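Local coordinates for protein EvdO2 (Micromonospora carbonacea, PDB 4XAC) that probably acts as an iron- and 2-oxoglutarate-dependent oxygenase of the phytanoyl-CoA dioxygenase family, here holding nickel in place of the iron, at residues A[74-79]-A[112-117]; A[100-105]-A[142-147]; A[129-134]-A[207-212]. All coordinates share one frame; numbering follows the deposited sequence.

Contact 1: A[74-79]-A[112-117]. With AKG (2-oxoglutaric acid), chain D.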
loop_
_atom_site.group_PDB
_atom_site.type_symbol
_atom_site.label_atom_id
_atom_site.label_comp_id
_atom_site.label_asym_id
_atom_site.label_seq_id
_atom_site.Cartn_x
_atom_site.Cartn_y
_atom_site.Cartn_z
ATOM N N GLN A 74 -4.290 5.530 9.136
ATOM C CA GLN A 74 -4.066 5.821 7.727
ATOM C C GLN A 74 -4.731 7.097 7.276
ATOM O O GLN A 74 -5.733 7.528 7.841
ATOM C CB GLN A 74 -4.532 4.663 6.850
ATOM C CG GLN A 74 -5.863 4.075 7.177
ATOM C CD GLN A 74 -5.970 2.650 6.673
ATOM O OE1 GLN A 74 -6.191 1.724 7.449
ATOM N NE2 GLN A 74 -5.798 2.465 5.367
ATOM N N ILE A 75 -4.144 7.701 6.250
ATOM C CA ILE A 75 -4.687 8.910 5.658
ATOM C C ILE A 75 -4.881 8.714 4.164
ATOM O O ILE A 75 -3.913 8.510 3.438
ATOM C CB ILE A 75 -3.759 10.117 5.894
ATOM C CG1 ILE A 75 -3.631 10.401 7.390
ATOM C CG2 ILE A 75 -4.281 11.339 5.142
ATOM C CD1 ILE A 75 -2.492 11.318 7.737
ATOM N N ILE A 76 -6.122 8.763 3.695
ATOM C CA ILE A 76 -6.345 8.684 2.259
ATOM C C ILE A 76 -6.084 10.056 1.650
ATOM O O ILE A 76 -6.558 11.067 2.163
ATOM C CB ILE A 76 -7.762 8.209 1.909
ATOM C CG1 ILE A 76 -7.989 6.792 2.439
ATOM C CG2 ILE A 76 -7.988 8.238 0.400
ATOM C CD1 ILE A 76 -8.913 6.735 3.653
ATOM N N LYS A 77 -5.306 10.076 0.571
ATOM C CA LYS A 77 -4.950 11.305 -0.140
ATOM C C LYS A 77 -4.263 12.344 0.747
ATOM O O LYS A 77 -4.749 13.462 0.885
ATOM C CB LYS A 77 -6.189 11.922 -0.797
ATOM C CG LYS A 77 -6.750 11.107 -1.955
ATOM C CD LYS A 77 -7.737 11.954 -2.760
ATOM C CE LYS A 77 -8.397 11.167 -3.882
ATOM N NZ LYS A 77 -9.327 10.116 -3.382
ATOM N N PRO A 78 -3.101 11.992 1.326
ATOM C CA PRO A 78 -2.398 12.959 2.172
ATOM C C PRO A 78 -1.907 14.177 1.378
ATOM O O PRO A 78 -1.606 15.214 1.970
ATOM C CB PRO A 78 -1.228 12.146 2.728
ATOM C CG PRO A 78 -0.970 11.128 1.674
ATOM C CD PRO A 78 -2.333 10.747 1.166
ATOM N N GLU A 79 -1.851 14.054 0.057
ATOM C CA GLU A 79 -1.490 15.174 -0.807
ATOM C C GLU A 79 -2.496 16.326 -0.742
ATOM O O GLU A 79 -2.199 17.426 -1.200
ATOM C CB GLU A 79 -1.340 14.708 -2.256
ATOM C CG GLU A 79 -2.601 14.122 -2.862
ATOM C CD GLU A 79 -2.698 12.619 -2.661
ATOM O OE1 GLU A 79 -2.067 12.098 -1.711
ATOM O OE2 GLU A 79 -3.400 11.959 -3.459
ATOM N N TYR A 112 -3.449 8.524 -6.951
ATOM C CA TYR A 112 -3.680 9.161 -5.670
ATOM C C TYR A 112 -2.717 8.549 -4.662
ATOM O O TYR A 112 -2.106 7.492 -4.913
ATOM C CB TYR A 112 -5.136 9.008 -5.210
ATOM C CG TYR A 112 -5.582 7.585 -4.995
ATOM C CD1 TYR A 112 -6.097 6.833 -6.046
ATOM C CD2 TYR A 112 -5.497 6.993 -3.740
ATOM C CE1 TYR A 112 -6.500 5.538 -5.860
ATOM C CE2 TYR A 112 -5.900 5.697 -3.543
ATOM C CZ TYR A 112 -6.405 4.975 -4.602
ATOM O OH TYR A 112 -6.809 3.682 -4.403
ATOM N N GLY A 113 -2.570 9.228 -3.535
ATOM C CA GLY A 113 -1.663 8.783 -2.496
ATOM C C GLY A 113 -2.433 8.201 -1.334
ATOM O O GLY A 113 -3.643 8.382 -1.218
ATOM N N HIS A 114 -1.714 7.497 -0.471
ATOM C CA HIS A 114 -2.302 6.878 0.704
ATOM C C HIS A 114 -1.180 6.703 1.724
ATOM O O HIS A 114 -0.124 6.167 1.401
ATOM C CB HIS A 114 -2.952 5.542 0.331
ATOM C CG HIS A 114 -3.597 4.837 1.479
ATOM N ND1 HIS A 114 -3.644 3.463 1.575
ATOM C CD2 HIS A 114 -4.227 5.314 2.580
ATOM C CE1 HIS A 114 -4.272 3.123 2.686
ATOM N NE2 HIS A 114 -4.636 4.228 3.314
ATOM N N ALA A 115 -1.382 7.189 2.943
ATOM C CA ALA A 115 -0.330 7.100 3.941
ATOM C C ALA A 115 -0.744 6.140 5.021
ATOM O O ALA A 115 -1.920 6.097 5.422
ATOM C CB ALA A 115 -0.018 8.459 4.528
ATOM N N ILE A 116 0.236 5.368 5.482
ATOM C CA ILE A 116 0.021 4.394 6.532
ATOM C C ILE A 116 1.118 4.524 7.578
ATOM O O ILE A 116 2.288 4.786 7.257
ATOM C CB ILE A 116 -0.001 2.955 5.984
ATOM C CG1 ILE A 116 -0.973 2.836 4.814
ATOM C CG2 ILE A 116 -0.394 1.979 7.077
ATOM C CD1 ILE A 116 -0.896 1.513 4.104
ATOM N N LEU A 117 0.723 4.365 8.835
ATOM C CA LEU A 117 1.657 4.304 9.935
ATOM C C LEU A 117 1.262 3.119 10.804
ATOM O O LEU A 117 0.145 3.070 11.305
ATOM C CB LEU A 117 1.653 5.610 10.743
ATOM C CG LEU A 117 2.684 5.785 11.863
ATOM C CD1 LEU A 117 3.073 7.247 12.009
ATOM C CD2 LEU A 117 2.154 5.269 13.189
HETATM C C1 AKG D . -1.531 -1.813 0.082
HETATM O O1 AKG D . -0.625 -0.955 -0.110
HETATM O O2 AKG D . -2.337 -2.136 -0.825
HETATM C C2 AKG D . -1.681 -2.441 1.426
HETATM O O5 AKG D . -2.623 -3.199 1.645
HETATM C C3 AKG D . -0.701 -2.110 2.499
HETATM C C4 AKG D . -0.872 -2.759 3.834
HETATM C C5 AKG D . 0.007 -2.290 4.952
HETATM O O3 AKG D . 0.853 -1.379 4.749
HETATM O O4 AKG D . -0.088 -2.803 6.100
#
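Ile75 and Ala115 form the hydrogen-bonded pair of a short antiparallel strand pairing, 74-76 against 112-117, at one border of the double-stranded beta-helix. Each backbone N-H satisfies the other's carbonyl: Ile75 N to Ala115 O and Ala115 N to Ile75 O, both 2.9 Å. Lys77 N continues the pattern by donating to Gly113 O, although it comes from above that carbonyl's plane. The backbone of Lys77, with positive phi, then turns the chain out of the strand, and Pro78 lays its CG on Ala115 CB at 4.0 Å. The next donor, Gly113 N, has a side-chain acceptor: Glu79 OE2 receives it at 2.9 Å on its syn side. Glu79 manages this because its chain bends at chi2 (-91°) and folds the carboxylate back over the strand, OE1 resting 3.4 Å from Gly113 CA. Ile75 O also lies at the edge of the His114 imidazole, 3.3 Å from CD2. Along its other border, strand 110-118 hydrogen-bonds through Tyr112, His114 and Ile116 to strand 226-234. Ile116 points to the same sheet face as His114, and its CD1 reaches within 3.4 Å of O3 of the bound 2-oxoglutarate.

Contact 2: A[100-105]-A[142-147]; sequences AFLDMA and RGLSIW. With AKG (2-oxoglutaric acid), chain D.
Leu102, the last helical residue of 89-102, meets the strand segment 142-147 both through its carbonyl and through its side chain, an example of a helix end docked on the outside of a double-stranded beta-helix. The polar part is a single acceptor, Leu102 O, which lies in the plane of the Arg142 guanidinium, at its edge. NH1 reaches Leu102 O at 2.8 Å in a weak, bent bond, while the modelled NH2 to Leu102 O separation of 2.5 Å is short enough for its exact value to be doubtful. A bend at chi3 (56°) turns the arginine head back to this helix end, where its positive charge would probably suit the partial negative charge expected at the C-terminal end of a helix. Asp103, which leaves the helix with positive phi, gives its carboxylate to salt bridges with Arg15 and Arg19 instead. Met104 runs past Arg142 in the opposite direction, its SD 3.5 Å from NH1.

The apolar part centres on Leu144. Its CD2 touches Leu102 CG at 3.8 Å and Phe101 CB at 3.7 Å, lying near the plane of the Phe101 ring at its edge. Leu102 CD2 adds a contact of 4.0 Å to Gly143 CA.

Alternation along the strand sends other side chains inward: the indole of Trp147 donates NE1 to O3 of 2-oxoglutarate, 2.9 Å away and in the ring plane, with an angle of 155° at the hydrogen. Strand 139-149 is flanked in the sheet by strands 206-210 and 226-234. Helix 12-21 closes the outer layer, Phe18 stacking on Phe101 and touching Leu144, while Val208 of strand 206-210 lies against both Phe101 and Leu144.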
loop_
_atom_site.group_PDB
_atom_site.type_symbol
_atom_site.label_atom_id
_atom_site.label_comp_id
_atom_site.label_asym_id
_atom_site.label_seq_id
_atom_site.Cartn_x
_atom_site.Cartn_y
_atom_site.Cartn_z
ATOM N N ALA A 100 6.067 2.285 -17.136
ATOM C CA ALA A 100 6.864 1.168 -17.635
ATOM C C ALA A 100 6.235 -0.190 -17.310
ATOM O O ALA A 100 6.165 -1.077 -18.161
ATOM C CB ALA A 100 8.277 1.240 -17.062
ATOM N N PHE A 101 5.768 -0.350 -16.079
ATOM C CA PHE A 101 5.213 -1.638 -15.642
ATOM C C PHE A 101 3.824 -1.915 -16.213
ATOM O O PHE A 101 3.427 -3.071 -16.358
ATOM C CB PHE A 101 5.126 -1.714 -14.123
ATOM C CG PHE A 101 6.443 -2.000 -13.439
ATOM C CD1 PHE A 101 7.649 -1.898 -14.117
ATOM C CD2 PHE A 101 6.463 -2.363 -12.102
ATOM C CE1 PHE A 101 8.853 -2.158 -13.462
ATOM C CE2 PHE A 101 7.656 -2.617 -11.445
ATOM C CZ PHE A 101 8.849 -2.521 -12.123
ATOM N N LEU A 102 3.073 -0.860 -16.511
ATOM C CA LEU A 102 1.712 -1.030 -17.005
ATOM C C LEU A 102 1.624 -0.907 -18.524
ATOM O O LEU A 102 0.564 -1.148 -19.109
ATOM C CB LEU A 102 0.774 -0.001 -16.356
ATOM C CG LEU A 102 0.463 -0.056 -14.863
ATOM C CD1 LEU A 102 -0.322 1.173 -14.426
ATOM C CD2 LEU A 102 -0.325 -1.305 -14.539
ATOM N N ASP A 103 2.732 -0.529 -19.155
ATOM C CA ASP A 103 2.771 -0.243 -20.592
ATOM C C ASP A 103 1.702 0.754 -20.989
ATOM O O ASP A 103 0.987 0.555 -21.969
ATOM C CB ASP A 103 2.602 -1.515 -21.422
ATOM C CG ASP A 103 3.792 -2.428 -21.326
ATOM O OD1 ASP A 103 4.918 -1.922 -21.137
ATOM O OD2 ASP A 103 3.596 -3.658 -21.419
ATOM N N MET A 104 1.601 1.826 -20.217
ATOM C CA MET A 104 0.668 2.899 -20.520
ATOM C C MET A 104 1.380 4.226 -20.399
ATOM O O MET A 104 2.265 4.383 -19.562
ATOM C CB MET A 104 -0.529 2.867 -19.577
ATOM C CG MET A 104 -1.394 1.649 -19.722
ATOM S SD MET A 104 -2.617 1.653 -18.409
ATOM C CE MET A 104 -3.290 3.306 -18.601
ATOM N N ALA A 105 1.002 5.169 -21.253
ATOM C CA ALA A 105 1.560 6.514 -21.214
ATOM C C ALA A 105 1.292 7.131 -19.857
ATOM O O ALA A 105 0.224 6.921 -19.295
ATOM C CB ALA A 105 0.948 7.378 -22.310
ATOM N N ARG A 142 -6.897 -1.310 -15.013
ATOM C CA ARG A 142 -5.544 -1.829 -14.815
ATOM C C ARG A 142 -4.809 -0.891 -13.891
ATOM O O ARG A 142 -4.905 0.327 -14.038
ATOM C CB ARG A 142 -4.784 -1.929 -16.132
ATOM C CG ARG A 142 -5.339 -2.938 -17.108
ATOM C CD ARG A 142 -4.459 -2.989 -18.336
ATOM N NE ARG A 142 -3.068 -3.289 -17.994
ATOM C CZ ARG A 142 -2.013 -2.673 -18.522
ATOM N NH1 ARG A 142 -2.184 -1.710 -19.422
ATOM N NH2 ARG A 142 -0.789 -3.021 -18.152
ATOM N N GLY A 143 -4.053 -1.430 -12.948
ATOM C CA GLY A 143 -3.369 -0.548 -12.031
ATOM C C GLY A 143 -2.446 -1.258 -11.089
ATOM O O GLY A 143 -2.392 -2.492 -11.038
ATOM N N LEU A 144 -1.714 -0.454 -10.332
ATOM C CA LEU A 144 -0.788 -0.986 -9.365
ATOM C C LEU A 144 -0.606 0.003 -8.227
ATOM O O LEU A 144 -1.054 1.157 -8.295
ATOM C CB LEU A 144 0.559 -1.320 -10.052
ATOM C CG LEU A 144 1.292 -0.239 -10.861
ATOM C CD1 LEU A 144 1.890 0.840 -9.950
ATOM C CD2 LEU A 144 2.402 -0.854 -11.711
ATOM N N SER A 145 0.051 -0.460 -7.173
ATOM C CA SER A 145 0.377 0.372 -6.030
ATOM C C SER A 145 1.879 0.352 -5.814
ATOM O O SER A 145 2.483 -0.699 -5.923
ATOM C CB SER A 145 -0.340 -0.129 -4.775
ATOM O OG SER A 145 -1.744 -0.027 -4.958
ATOM N N ILE A 146 2.470 1.508 -5.513
ATOM C CA ILE A 146 3.896 1.582 -5.148
ATOM C C ILE A 146 4.018 1.986 -3.683
ATOM O O ILE A 146 3.730 3.122 -3.301
ATOM C CB ILE A 146 4.688 2.576 -6.040
ATOM C CG1 ILE A 146 4.654 2.106 -7.490
ATOM C CG2 ILE A 146 6.162 2.655 -5.583
ATOM C CD1 ILE A 146 5.105 3.177 -8.540
ATOM N N TRP A 147 4.416 1.011 -2.874
ATOM C CA TRP A 147 4.472 1.126 -1.422
ATOM C C TRP A 147 5.895 1.491 -1.025
ATOM O O TRP A 147 6.757 0.626 -0.994
ATOM C CB TRP A 147 4.033 -0.223 -0.817
ATOM C CG TRP A 147 3.754 -0.390 0.672
ATOM C CD1 TRP A 147 2.518 -0.343 1.296
ATOM C CD2 TRP A 147 4.692 -0.801 1.685
ATOM N NE1 TRP A 147 2.658 -0.634 2.641
ATOM C CE2 TRP A 147 3.971 -0.923 2.902
ATOM C CE3 TRP A 147 6.070 -1.054 1.690
ATOM C CZ2 TRP A 147 4.588 -1.285 4.103
ATOM C CZ3 TRP A 147 6.679 -1.416 2.901
ATOM C CH2 TRP A 147 5.939 -1.521 4.080
HETATM C C1 AKG D . -1.531 -1.813 0.082
HETATM O O1 AKG D . -0.625 -0.955 -0.110
HETATM O O2 AKG D . -2.337 -2.136 -0.825
HETATM C C2 AKG D . -1.681 -2.441 1.426
HETATM O O5 AKG D . -2.623 -3.199 1.645
HETATM C C3 AKG D . -0.701 -2.110 2.499
HETATM C C4 AKG D . -0.872 -2.759 3.834
HETATM C C5 AKG D . 0.007 -2.290 4.952
HETATM O O3 AKG D . 0.853 -1.379 4.749
HETATM O O4 AKG D . -0.088 -2.803 6.100
#

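Contact 3: A[129-134]-A[207-212]; sequences HQDEAY and VVHDFR. With NI (nickel (II) ion), chain B; AKG (2-oxoglutaric acid), chain D.
Asp131 OD2 is gripped by two donors, His209 NE2 at 2.9 Å and a water at 2.8 Å that also donates to His209 O. The imidazole NE2 meets this oxygen on its syn side, with OD2 close to the ring plane but the carboxylate itself turned well out of it, and the same N-H also makes a longer hydrogen bond to O2 of 2-oxoglutarate, 3.3 Å from His209 NE2. On the ring's other side, ND1 is hydrogen-bonded to Tyr162 OH, so that bonds at both nitrogens probably hold the ring's rotation. One oxygen of Asp131 thus belongs to the second shell, while its partner OD1 binds nickel at 2.0 Å.

His129 NE2 binds the metal at 2.1 Å, and His215 completes the facial triad His-X-Asp...His characteristic of this oxygenase class in the cupin fold. The 2-oxoglutarate chelates nickel through O2 and O5; O5 lies in the plane of the His129 ring, at its edge.

Behind the metal site the 3-10 turn 131-134 is tied to the residues that follow strand 206-210. Glu132 N donates to Phe211 O, and Gln130 NE2 points almost straight (166°) at Arg212 O, 2.8 Å away. Glu132, its CG turned away from the backbone N (chi1 -172°) and its chain extended, reaches Arg212, which takes it side-on: NE to OE1 at 2.7 Å, from above the carboxylate plane, and NH2 to the syn lone pair of OE2 at 3.0 Å. The two planes are turned 41° apart. Were Arg212 an alanine, Glu132 would probably lose its partner at OE1 and one of those at OE2, leaving the carboxylate freer to turn on its remaining salt bridge to Arg246. Arg212 N is itself engaged by Asp210 OD1 in an Asx turn.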
loop_
_atom_site.group_PDB
_atom_site.type_symbol
_atom_site.label_atom_id
_atom_site.label_comp_id
_atom_site.label_asym_id
_atom_site.label_seq_id
_atom_site.Cartn_x
_atom_site.Cartn_y
_atom_site.Cartn_z
ATOM N N HIS A 129 -5.572 -9.835 1.431
ATOM C CA HIS A 129 -6.581 -9.191 0.607
ATOM C C HIS A 129 -5.997 -8.902 -0.774
ATOM O O HIS A 129 -4.779 -8.943 -0.976
ATOM C CB HIS A 129 -7.077 -7.881 1.269
ATOM C CG HIS A 129 -6.053 -6.781 1.250
ATOM N ND1 HIS A 129 -4.983 -6.746 2.123
ATOM C CD2 HIS A 129 -5.907 -5.707 0.433
ATOM C CE1 HIS A 129 -4.230 -5.692 1.849
ATOM N NE2 HIS A 129 -4.765 -5.044 0.826
ATOM N N GLN A 130 -6.885 -8.627 -1.727
ATOM C CA GLN A 130 -6.508 -8.061 -3.007
ATOM C C GLN A 130 -7.100 -6.664 -3.093
ATOM O O GLN A 130 -8.246 -6.442 -2.707
ATOM C CB GLN A 130 -7.009 -8.930 -4.167
ATOM C CG GLN A 130 -6.317 -10.262 -4.268
ATOM C CD GLN A 130 -7.192 -11.253 -4.992
ATOM O OE1 GLN A 130 -8.268 -11.607 -4.507
ATOM N NE2 GLN A 130 -6.769 -11.658 -6.185
ATOM N N ASP A 131 -6.319 -5.708 -3.575
ATOM C CA ASP A 131 -6.790 -4.336 -3.587
ATOM C C ASP A 131 -8.021 -4.200 -4.495
ATOM O O ASP A 131 -8.910 -3.383 -4.247
ATOM C CB ASP A 131 -5.652 -3.401 -4.034
ATOM C CG ASP A 131 -4.511 -3.355 -3.018
ATOM O OD1 ASP A 131 -4.757 -3.672 -1.835
ATOM O OD2 ASP A 131 -3.369 -3.019 -3.393
ATOM N N GLU A 132 -8.085 -5.020 -5.539
ATOM C CA GLU A 132 -9.246 -4.964 -6.424
ATOM C C GLU A 132 -10.542 -5.381 -5.710
ATOM O O GLU A 132 -11.641 -5.020 -6.146
ATOM C CB GLU A 132 -9.003 -5.834 -7.668
ATOM C CG GLU A 132 -10.099 -5.669 -8.723
ATOM C CD GLU A 132 -9.777 -6.354 -10.025
ATOM O OE1 GLU A 132 -8.596 -6.681 -10.259
ATOM O OE2 GLU A 132 -10.715 -6.573 -10.813
ATOM N N ALA A 133 -10.428 -6.093 -4.589
ATOM C CA ALA A 133 -11.629 -6.480 -3.838
ATOM C C ALA A 133 -12.415 -5.265 -3.353
ATOM O O ALA A 133 -13.610 -5.362 -3.062
ATOM C CB ALA A 133 -11.252 -7.366 -2.649
ATOM N N TYR A 134 -11.743 -4.120 -3.271
ATOM C CA TYR A 134 -12.363 -2.886 -2.789
ATOM C C TYR A 134 -13.003 -2.104 -3.921
ATOM O O TYR A 134 -13.637 -1.074 -3.692
ATOM C CB TYR A 134 -11.330 -1.995 -2.094
ATOM C CG TYR A 134 -10.896 -2.464 -0.726
ATOM C CD1 TYR A 134 -11.625 -2.118 0.412
ATOM C CD2 TYR A 134 -9.739 -3.224 -0.556
ATOM C CE1 TYR A 134 -11.225 -2.539 1.684
ATOM C CE2 TYR A 134 -9.339 -3.645 0.722
ATOM C CZ TYR A 134 -10.077 -3.292 1.826
ATOM O OH TYR A 134 -9.675 -3.713 3.087
ATOM N N VAL A 207 7.916 -1.665 -2.573
ATOM C CA VAL A 207 7.380 -2.794 -3.309
ATOM C C VAL A 207 6.253 -2.262 -4.194
ATOM O O VAL A 207 5.587 -1.267 -3.859
ATOM C CB VAL A 207 6.888 -3.929 -2.374
ATOM C CG1 VAL A 207 8.073 -4.680 -1.778
ATOM C CG2 VAL A 207 6.001 -3.371 -1.264
ATOM N N VAL A 208 6.076 -2.918 -5.333
ATOM C CA VAL A 208 5.075 -2.553 -6.329
ATOM C C VAL A 208 4.182 -3.762 -6.525
ATOM O O VAL A 208 4.692 -4.848 -6.769
ATOM C CB VAL A 208 5.724 -2.184 -7.691
ATOM C CG1 VAL A 208 4.652 -1.674 -8.696
ATOM C CG2 VAL A 208 6.840 -1.163 -7.505
ATOM N N HIS A 209 2.865 -3.609 -6.438
ATOM C CA HIS A 209 2.017 -4.765 -6.735
ATOM C C HIS A 209 0.769 -4.423 -7.536
ATOM O O HIS A 209 0.168 -3.354 -7.374
ATOM C CB HIS A 209 1.601 -5.522 -5.443
ATOM C CG HIS A 209 0.873 -4.697 -4.427
ATOM N ND1 HIS A 209 1.514 -4.087 -3.367
ATOM C CD2 HIS A 209 -0.450 -4.422 -4.273
ATOM C CE1 HIS A 209 0.631 -3.442 -2.629
ATOM N NE2 HIS A 209 -0.570 -3.634 -3.151
ATOM N N ASP A 210 0.409 -5.367 -8.404
ATOM C CA ASP A 210 -0.806 -5.299 -9.204
ATOM C C ASP A 210 -2.055 -5.240 -8.325
ATOM O O ASP A 210 -2.054 -5.749 -7.208
ATOM C CB ASP A 210 -0.873 -6.512 -10.131
ATOM C CG ASP A 210 -2.036 -6.436 -11.119
ATOM O OD1 ASP A 210 -3.115 -6.987 -10.828
ATOM O OD2 ASP A 210 -1.869 -5.806 -12.178
ATOM N N PHE A 211 -3.118 -4.618 -8.837
ATOM C CA PHE A 211 -4.402 -4.565 -8.141
ATOM C C PHE A 211 -4.919 -5.946 -7.740
ATOM O O PHE A 211 -5.729 -6.048 -6.835
ATOM C CB PHE A 211 -5.472 -3.904 -9.023
ATOM C CG PHE A 211 -5.443 -2.407 -9.027
ATOM C CD1 PHE A 211 -4.580 -1.701 -8.218
ATOM C CD2 PHE A 211 -6.295 -1.705 -9.871
ATOM C CE1 PHE A 211 -4.577 -0.313 -8.233
ATOM C CE2 PHE A 211 -6.303 -0.320 -9.888
ATOM C CZ PHE A 211 -5.442 0.377 -9.067
ATOM N N ARG A 212 -4.488 -7.004 -8.427
ATOM C CA ARG A 212 -5.037 -8.332 -8.138
ATOM C C ARG A 212 -4.093 -9.267 -7.363
ATOM O O ARG A 212 -4.472 -10.386 -7.040
ATOM C CB ARG A 212 -5.477 -9.016 -9.447
ATOM C CG ARG A 212 -6.854 -9.679 -9.365
ATOM C CD ARG A 212 -7.378 -10.137 -10.729
ATOM N NE ARG A 212 -8.346 -9.207 -11.315
ATOM C CZ ARG A 212 -8.943 -9.389 -12.491
ATOM N NH1 ARG A 212 -8.663 -10.464 -13.223
ATOM N NH2 ARG A 212 -9.814 -8.491 -12.944
HETATM NI NI NI B . -3.636 -3.570 -0.124
HETATM C C1 AKG D . -1.531 -1.813 0.082
HETATM O O1 AKG D . -0.625 -0.955 -0.110
HETATM O O2 AKG D . -2.337 -2.136 -0.825
HETATM C C2 AKG D . -1.681 -2.441 1.426
HETATM O O5 AKG D . -2.623 -3.199 1.645
HETATM C C3 AKG D . -0.701 -2.110 2.499
HETATM C C4 AKG D . -0.872 -2.759 3.834
HETATM C C5 AKG D . 0.007 -2.290 4.952
HETATM O O3 AKG D . 0.853 -1.379 4.749
HETATM O O4 AKG D . -0.088 -2.803 6.100
HETATM O O HOH W 1 -2.337 -2.416 -5.902
#

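All three contacts reach the same curled sheet and touch the 2-oxoglutarate. Contact 3 supplies metal ligands and handles the chelating end, whereas contacts 1 and 2 meet the distal carboxylate, the first by a methyl group of Ile116, the second by the indole N-H of Trp147; Thr126 also hydrogen-bonds the cosubstrate. Contacts 2 and 3 are joined directly, since strands 139-149 and 206-210 are neighbours: Trp147 N lies 2.7 Å from Val207 O and Ser145 N 2.9 Å from His209 O, both probable hydrogen bonds. Their centres are about 12 Å apart. Contact 1 stands off, its centre about 18 Å from that of contact 2 and 16 Å from that of contact 3, touching neither.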